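Local coordinates for protein putative arylalkylamine N-Acetyltransferase 7 (Aedes aegypti, PDB 4FD7) that probably transfers an acetyl group from acetyl-CoA to an amine substrate, as a GNAT-fold N-acetyltransferase of the arylalkylamine type, at residues A[75-78]-A[79-83]; A[36-39]-A[40-43]; A[136-139]-A[140-144]. All coordinates share one frame; numbering follows the deposited sequence.

Contact 1: residues A[75-78]-A[79-83]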
loop_
_atom_site.group_PDB
_atom_site.type_symbol
_atom_site.label_atom_id
_atom_site.label_comp_id
_atom_site.label_asym_id
_atom_site.label_seq_id
_atom_site.Cartn_x
_atom_site.Cartn_y
_atom_site.Cartn_z
ATOM N N VAL A 75 -3.904 9.896 -8.190
ATOM C CA VAL A 75 -5.276 9.454 -8.411
ATOM C C VAL A 75 -5.441 8.727 -9.752
ATOM O O VAL A 75 -6.156 7.717 -9.840
ATOM C CB VAL A 75 -6.278 10.621 -8.322
ATOM C CG1 VAL A 75 -7.667 10.156 -8.667
ATOM C CG2 VAL A 75 -6.269 11.221 -6.940
ATOM N N ALA A 76 -4.804 9.237 -10.801
ATOM C CA ALA A 76 -4.843 8.534 -12.086
ATOM C C ALA A 76 -4.315 7.102 -11.917
ATOM O O ALA A 76 -4.933 6.128 -12.412
ATOM C CB ALA A 76 -4.040 9.279 -13.124
ATOM N N LEU A 77 -3.190 6.974 -11.208
ATOM C CA LEU A 77 -2.599 5.648 -10.934
ATOM C C LEU A 77 -3.529 4.690 -10.179
ATOM O O LEU A 77 -3.754 3.542 -10.619
ATOM C CB LEU A 77 -1.274 5.784 -10.169
ATOM C CG LEU A 77 -0.505 4.468 -9.991
ATOM C CD1 LEU A 77 -0.392 3.814 -11.352
ATOM C CD2 LEU A 77 0.871 4.701 -9.404
ATOM N N TRP A 78 -4.028 5.146 -9.031
ATOM C CA TRP A 78 -4.966 4.350 -8.235
ATOM C C TRP A 78 -6.170 3.914 -9.063
ATOM O O TRP A 78 -6.606 2.756 -8.974
ATOM C CB TRP A 78 -5.454 5.149 -7.032
ATOM C CG TRP A 78 -4.419 5.363 -5.969
ATOM C CD1 TRP A 78 -3.432 4.490 -5.588
ATOM C CD2 TRP A 78 -4.296 6.504 -5.111
ATOM N NE1 TRP A 78 -2.698 5.027 -4.557
ATOM C CE2 TRP A 78 -3.203 6.267 -4.246
ATOM C CE3 TRP A 78 -4.996 7.711 -4.998
ATOM C CZ2 TRP A 78 -2.799 7.188 -3.279
ATOM C CZ3 TRP A 78 -4.586 8.635 -4.041
ATOM C CH2 TRP A 78 -3.498 8.367 -3.196
ATOM N N LYS A 79 -6.728 4.856 -9.835
ATOM C CA LYS A 79 -7.889 4.552 -10.669
ATOM C C LYS A 79 -7.579 3.501 -11.720
ATOM O O LYS A 79 -8.449 2.679 -12.032
ATOM C CB LYS A 79 -8.501 5.811 -11.302
ATOM C CG LYS A 79 -9.276 6.643 -10.297
ATOM C CD LYS A 79 -10.098 7.735 -10.948
ATOM C CE LYS A 79 -10.819 8.522 -9.878
ATOM N NZ LYS A 79 -11.752 9.522 -10.455
ATOM N N ALA A 80 -6.360 3.514 -12.248
ATOM C CA ALA A 80 -5.951 2.443 -13.166
ATOM C C ALA A 80 -5.830 1.099 -12.459
ATOM O O ALA A 80 -6.055 0.045 -13.074
ATOM C CB ALA A 80 -4.647 2.778 -13.874
ATOM N N MET A 81 -5.468 1.124 -11.179
ATOM C CA MET A 81 -5.277 -0.131 -10.429
ATOM C C MET A 81 -6.563 -0.813 -9.941
ATOM O O MET A 81 -6.639 -2.039 -9.910
ATOM C CB MET A 81 -4.371 0.103 -9.220
ATOM C CG MET A 81 -2.938 0.514 -9.573
ATOM S SD MET A 81 -2.056 1.054 -8.100
ATOM C CE MET A 81 -1.995 -0.472 -7.172
ATOM N N LEU A 82 -7.547 -0.022 -9.524
ATOM C CA LEU A 82 -8.760 -0.567 -8.893
ATOM C C LEU A 82 -9.487 -1.691 -9.646
ATOM O O LEU A 82 -9.942 -2.642 -9.008
ATOM C CB LEU A 82 -9.750 0.557 -8.555
ATOM C CG LEU A 82 -9.275 1.528 -7.477
ATOM C CD1 LEU A 82 -10.042 2.832 -7.571
ATOM C CD2 LEU A 82 -9.452 0.910 -6.109
ATOM N N PRO A 83 -9.603 -1.590 -10.988
ATOM C CA PRO A 83 -10.326 -2.648 -11.714
ATOM C C PRO A 83 -9.672 -4.017 -11.658
ATOM O O PRO A 83 -10.292 -4.962 -12.165
ATOM C CB PRO A 83 -10.289 -2.162 -13.171
ATOM C CG PRO A 83 -10.128 -0.692 -13.077
ATOM C CD PRO A 83 -9.249 -0.472 -11.887
#

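Contact 2: residues A[36-39]-A[40-43]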
loop_
_atom_site.group_PDB
_atom_site.type_symbol
_atom_site.label_atom_id
_atom_site.label_comp_id
_atom_site.label_asym_id
_atom_site.label_seq_id
_atom_site.Cartn_x
_atom_site.Cartn_y
_atom_site.Cartn_z
ATOM N N LEU A 36 -12.555 -4.600 -1.826
ATOM C CA LEU A 36 -13.190 -3.294 -1.942
ATOM C C LEU A 36 -14.293 -3.362 -2.993
ATOM O O LEU A 36 -14.005 -3.604 -4.166
ATOM C CB LEU A 36 -12.143 -2.251 -2.359
ATOM C CG LEU A 36 -12.705 -0.859 -2.650
ATOM C CD1 LEU A 36 -13.182 -0.198 -1.360
ATOM C CD2 LEU A 36 -11.661 0.025 -3.353
ATOM N N PRO A 37 -15.564 -3.172 -2.578
ATOM C CA PRO A 37 -16.677 -3.235 -3.532
ATOM C C PRO A 37 -16.573 -2.138 -4.576
ATOM O O PRO A 37 -16.106 -1.036 -4.273
ATOM C CB PRO A 37 -17.919 -3.013 -2.645
ATOM C CG PRO A 37 -17.485 -3.413 -1.262
ATOM C CD PRO A 37 -16.038 -2.979 -1.194
ATOM N N GLU A 38 -17.000 -2.429 -5.797
ATOM C CA GLU A 38 -16.899 -1.437 -6.865
ATOM C C GLU A 38 -17.595 -0.117 -6.508
ATOM O O GLU A 38 -17.065 0.959 -6.774
ATOM C CB GLU A 38 -17.432 -2.001 -8.181
ATOM C CG GLU A 38 -16.622 -3.191 -8.722
ATOM C CD GLU A 38 -15.997 -2.902 -10.077
ATOM O OE1 GLU A 38 -16.226 -1.787 -10.599
ATOM O OE2 GLU A 38 -15.269 -3.776 -10.618
ATOM N N ASP A 39 -18.756 -0.197 -5.859
ATOM C CA ASP A 39 -19.519 1.018 -5.552
ATOM C C ASP A 39 -18.913 1.817 -4.403
ATOM O O ASP A 39 -19.486 2.810 -3.967
ATOM C CB ASP A 39 -20.986 0.683 -5.245
ATOM C CG ASP A 39 -21.145 -0.166 -3.999
ATOM O OD1 ASP A 39 -20.125 -0.616 -3.445
ATOM O OD2 ASP A 39 -22.301 -0.402 -3.586
ATOM N N ARG A 40 -17.763 1.380 -3.902
ATOM C CA ARG A 40 -17.017 2.170 -2.925
ATOM C C ARG A 40 -15.682 2.678 -3.491
ATOM O O ARG A 40 -14.886 3.312 -2.769
ATOM C CB ARG A 40 -16.762 1.363 -1.657
ATOM C CG ARG A 40 -18.003 0.724 -1.040
ATOM C CD ARG A 40 -19.104 1.735 -0.700
ATOM N NE ARG A 40 -18.671 2.833 0.179
ATOM C CZ ARG A 40 -18.548 2.774 1.505
ATOM N NH1 ARG A 40 -18.159 3.852 2.174
ATOM N NH2 ARG A 40 -18.800 1.651 2.176
ATOM N N PHE A 41 -15.440 2.415 -4.773
ATOM C CA PHE A 41 -14.184 2.850 -5.390
ATOM C C PHE A 41 -13.897 4.341 -5.138
ATOM O O PHE A 41 -12.831 4.691 -4.624
ATOM C CB PHE A 41 -14.145 2.542 -6.892
ATOM C CG PHE A 41 -13.810 1.106 -7.220
ATOM C CD1 PHE A 41 -13.681 0.154 -6.217
ATOM C CD2 PHE A 41 -13.596 0.718 -8.532
ATOM C CE1 PHE A 41 -13.361 -1.167 -6.523
ATOM C CE2 PHE A 41 -13.274 -0.588 -8.849
ATOM C CZ PHE A 41 -13.158 -1.537 -7.844
ATOM N N GLU A 42 -14.852 5.219 -5.446
ATOM C CA GLU A 42 -14.559 6.642 -5.288
ATOM C C GLU A 42 -14.368 6.968 -3.812
ATOM O O GLU A 42 -13.467 7.753 -3.471
ATOM C CB GLU A 42 -15.597 7.569 -5.939
ATOM C CG GLU A 42 -15.120 9.045 -6.034
ATOM C CD GLU A 42 -14.068 9.298 -7.132
ATOM O OE1 GLU A 42 -14.034 8.534 -8.124
ATOM O OE2 GLU A 42 -13.281 10.268 -7.004
ATOM N N ASP A 43 -15.151 6.327 -2.934
ATOM C CA ASP A 43 -15.016 6.612 -1.516
ATOM C C ASP A 43 -13.579 6.300 -1.115
ATOM O O ASP A 43 -12.915 7.112 -0.451
ATOM C CB ASP A 43 -16.029 5.807 -0.685
ATOM C CG ASP A 43 -17.455 6.302 -0.865
ATOM O OD1 ASP A 43 -17.628 7.462 -1.282
ATOM O OD2 ASP A 43 -18.398 5.535 -0.575
HETATM O O HOH W 1 -17.374 3.899 -7.103
HETATM O O HOH W 2 -17.880 5.259 -4.062
#

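Contact 3: residues A[136-139]-A[140-144]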
loop_
_atom_site.group_PDB
_atom_site.type_symbol
_atom_site.label_atom_id
_atom_site.label_comp_id
_atom_site.label_asym_id
_atom_site.label_seq_id
_atom_site.Cartn_x
_atom_site.Cartn_y
_atom_site.Cartn_z
ATOM N N ALA A 136 15.547 -4.373 -4.810
ATOM C CA ALA A 136 14.983 -5.517 -4.089
ATOM C C ALA A 136 15.041 -6.828 -4.893
ATOM O O ALA A 136 15.150 -7.919 -4.310
ATOM C CB ALA A 136 13.552 -5.226 -3.642
ATOM N N ASN A 137 14.925 -6.726 -6.218
ATOM C CA ASN A 137 15.201 -7.859 -7.098
ATOM C C ASN A 137 14.301 -9.072 -6.788
ATOM O O ASN A 137 14.739 -10.227 -6.823
ATOM C CB ASN A 137 16.685 -8.216 -6.966
ATOM C CG ASN A 137 17.177 -9.172 -8.033
ATOM O OD1 ASN A 137 16.581 -9.312 -9.114
ATOM N ND2 ASN A 137 18.297 -9.829 -7.740
ATOM N N ILE A 138 13.028 -8.789 -6.522
ATOM C CA ILE A 138 12.069 -9.788 -6.030
ATOM C C ILE A 138 11.904 -11.032 -6.929
ATOM O O ILE A 138 11.911 -12.176 -6.433
ATOM C CB ILE A 138 10.694 -9.122 -5.761
ATOM C CG1 ILE A 138 10.829 -8.029 -4.688
ATOM C CG2 ILE A 138 9.674 -10.155 -5.324
ATOM C CD1 ILE A 138 11.214 -8.578 -3.291
ATOM N N PHE A 139 11.793 -10.825 -8.238
ATOM C CA PHE A 139 11.472 -11.932 -9.147
ATOM C C PHE A 139 12.582 -12.954 -9.199
ATOM O O PHE A 139 12.334 -14.143 -9.074
ATOM C CB PHE A 139 11.185 -11.436 -10.568
ATOM C CG PHE A 139 10.045 -10.469 -10.644
ATOM C CD1 PHE A 139 8.732 -10.909 -10.517
ATOM C CD2 PHE A 139 10.286 -9.115 -10.824
ATOM C CE1 PHE A 139 7.673 -10.009 -10.588
ATOM C CE2 PHE A 139 9.225 -8.212 -10.894
ATOM C CZ PHE A 139 7.924 -8.666 -10.766
ATOM N N ASP A 140 13.817 -12.488 -9.360
ATOM C CA ASP A 140 14.952 -13.407 -9.390
ATOM C C ASP A 140 15.277 -13.998 -8.019
ATOM O O ASP A 140 15.653 -15.156 -7.919
ATOM C CB ASP A 140 16.186 -12.728 -9.976
ATOM C CG ASP A 140 16.078 -12.516 -11.475
ATOM O OD1 ASP A 140 15.313 -13.249 -12.131
ATOM O OD2 ASP A 140 16.778 -11.624 -12.000
ATOM N N ARG A 141 15.142 -13.198 -6.967
ATOM C CA ARG A 141 15.428 -13.678 -5.619
ATOM C C ARG A 141 14.498 -14.804 -5.200
ATOM O O ARG A 141 14.923 -15.748 -4.531
ATOM C CB ARG A 141 15.349 -12.538 -4.608
ATOM C CG ARG A 141 16.680 -11.830 -4.430
ATOM C CD ARG A 141 16.607 -10.738 -3.387
ATOM N NE ARG A 141 16.123 -11.221 -2.093
ATOM C CZ ARG A 141 15.100 -10.679 -1.439
ATOM N NH1 ARG A 141 14.452 -9.641 -1.965
ATOM N NH2 ARG A 141 14.715 -11.170 -0.262
ATOM N N TYR A 142 13.231 -14.703 -5.581
ATOM C CA TYR A 142 12.284 -15.750 -5.211
ATOM C C TYR A 142 11.926 -16.711 -6.349
ATOM O O TYR A 142 11.173 -17.666 -6.134
ATOM C CB TYR A 142 11.010 -15.125 -4.657
ATOM C CG TYR A 142 11.147 -14.540 -3.271
ATOM C CD1 TYR A 142 11.278 -13.173 -3.075
ATOM C CD2 TYR A 142 11.099 -15.358 -2.150
ATOM C CE1 TYR A 142 11.365 -12.637 -1.786
ATOM C CE2 TYR A 142 11.195 -14.836 -0.875
ATOM C CZ TYR A 142 11.328 -13.484 -0.690
ATOM O OH TYR A 142 11.416 -12.994 0.607
ATOM N N ASN A 143 12.466 -16.461 -7.541
ATOM C CA ASN A 143 12.149 -17.255 -8.727
ATOM C C ASN A 143 10.645 -17.301 -8.933
ATOM O O ASN A 143 10.042 -18.381 -9.013
ATOM C CB ASN A 143 12.711 -18.685 -8.624
ATOM C CG ASN A 143 12.684 -19.419 -9.956
ATOM O OD1 ASN A 143 12.886 -18.812 -11.001
ATOM N ND2 ASN A 143 12.444 -20.730 -9.920
ATOM N N VAL A 144 10.036 -16.118 -8.946
ATOM C CA VAL A 144 8.622 -15.989 -9.259
ATOM C C VAL A 144 8.445 -14.981 -10.385
ATOM O O VAL A 144 9.329 -14.154 -10.636
ATOM C CB VAL A 144 7.792 -15.533 -8.037
ATOM C CG1 VAL A 144 7.911 -16.545 -6.919
ATOM C CG2 VAL A 144 8.253 -14.155 -7.564
HETATM O O HOH W 3 14.120 -9.643 -9.894
HETATM O O HOH W 4 19.138 -11.283 -10.333
HETATM O O HOH W 5 17.866 -8.958 -11.412
#

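Contact 1: residues A[75-78]-A[79-83]
Two different first torsions turn V75 CG1 and the K79 chain the same way, and the two lie alongside each other. V75 CG1 stands opposite the backbone N (chi1 175°), beside its own carbonyl carbon. K79 swings CG to the side of its backbone N and then runs extended to NZ. V75 CG1 therefore meets the lysine methylene K79 CE at 3.8 Å. The same lysine passes close to the backbone, with K79 CG 3.3 Å from V75 O.

L77 and M81 make the next i to i+4 pair, one side chain slanting across the other. M81 sets CG beside its backbone N (chi1 -64°) and extends through chi2 (170°), which places M81 SD 4.2 Å from L77 CG. The sulfur also lies at the edge of the W78 indole, near the ring plane. W78 itself turns inward, and its NE1 is bonded to M151 O. The indole packs on I45 and M48 of helix 41-55.

The backbone carries the helical bonds. K79 N reaches V75 O at 2.9 Å, and L82 N reaches W78 O at 3.0 Å. M81 N gives its main bond to L77 O and a weak one to W78 O. These are the last turns of amphipathic helix 68-81, running on into a 3-10 turn at L82 and P83. A76, K79 and A80 are exposed, W78, M81 and L82 buried. V75, W78 and L82 pack on helix 41-55 in the GNAT fold.

Contact 2: residues A[36-39]-A[40-43]
R40 N donates a hydrogen bond to P37 O at 3.0 Å, and F41 N donates one to E38 O at 3.0 Å. Both are i to i+3 bonds, as in a 3-10 turn. The side chain of R40 bends at chi2 and chi3 and curls forward to D43, about one turn on. There R40 NE meets D43 OD2 at 2.8 Å in a salt bridge, almost in the guanidinium plane. The carboxylate oxygen offers its anti lone pair. R40 NH1 adds a weak bond to the same oxygen, while R40 NH2 goes to D96 O. The arginine is thus held at several nitrogens, which should limit its rotation.

Two waters extend the polar network. One takes a bond from E42 N and gives one to E38 O. The other links D43 N to D39 O in the same way.

The F41 ring closes the packing. E38 CA lies over one face, 3.7 Å from the ring centroid and 17° off the normal, a CH-pi contact. The E38 side chain runs alongside the ring, with the carboxylate plane 25° from it. E38 OE2 forms a salt bridge with R85. L36 comes to the ring by its CD2 branch, 3.5 Å from F41 CD1, and L36 O lies at the ring edge. The other branch, L36 CD1, touches R40 CB. Alongside the arginine, the P37 ring packs against R40 CG. The arrangement is a turn with a short 3-10 segment, the connection from strand 28-35 of the five-stranded sheet into helix 41-55 of the GNAT fold.

Contact 3: residues A[136-139]-A[140-144]
R141 and A136 meet with the guanidinium edge turned to the carbonyl. R141 NH1 gives A136 O a bond of 3.0 Å, nearly in the guanidinium plane. The arginine bends at chi3 (55°) to reach back over the turn, and I138 CD1 lies 3.7 Å from R141 NH1.

I138 and Y142 run side by side. I138 CG2 approaches Y142 CD1 at 4.1 Å, and I138 O lies at the tyrosine ring edge. Y142 OH is bonded to S234.

N137 and D140 cross at a slant, with amide and carboxylate planes 89° apart. A water gives a bond to N137 OD1 at 2.6 Å and takes one from D140 N. Further waters lie between the N137 amide and D140 OD2. D140 OD1 pairs with R109.

F139 turns the edge of its ring to V144 O, with F139 CD1 3.3 Å from it. V144 N bonds to F139 O at 3.0 Å, and N143 N bonds weakly to D140 O. With positive phi at N143 and apolar F139-V144 contact, this is a Schellman motif.

R141 NH1 also forms a salt bridge with D205, which probably balances its charge. One arginine thus ties the end of helix 120-136 to short helix 138-142, and both to strand 203-209.

How the contacts relate
Contacts 1 and 2 are neighbours, with centres about 12 Å apart. L82 joins them: L82 CD2 packs on L36 CD2 at 3.6 Å, and L82 O lies 3.6 Å from F41 CZ. The ion pair of K79 NZ and E42 OE1 spans the same interface and is weak and long at 3.4 Å. L82 and F41 each lie about 3 Å from a bound 1,2-ethanediol, probably from crystallisation. Contact 3 stands apart. Its centre is about 25 Å from that of contact 1 and about 32 Å from that of contact 2, and it packs against the three-stranded sheet. Contacts 2 and 3 lie on opposite sides of the chain's centre. No role in catalysis or CoA binding can be assigned to any of the three.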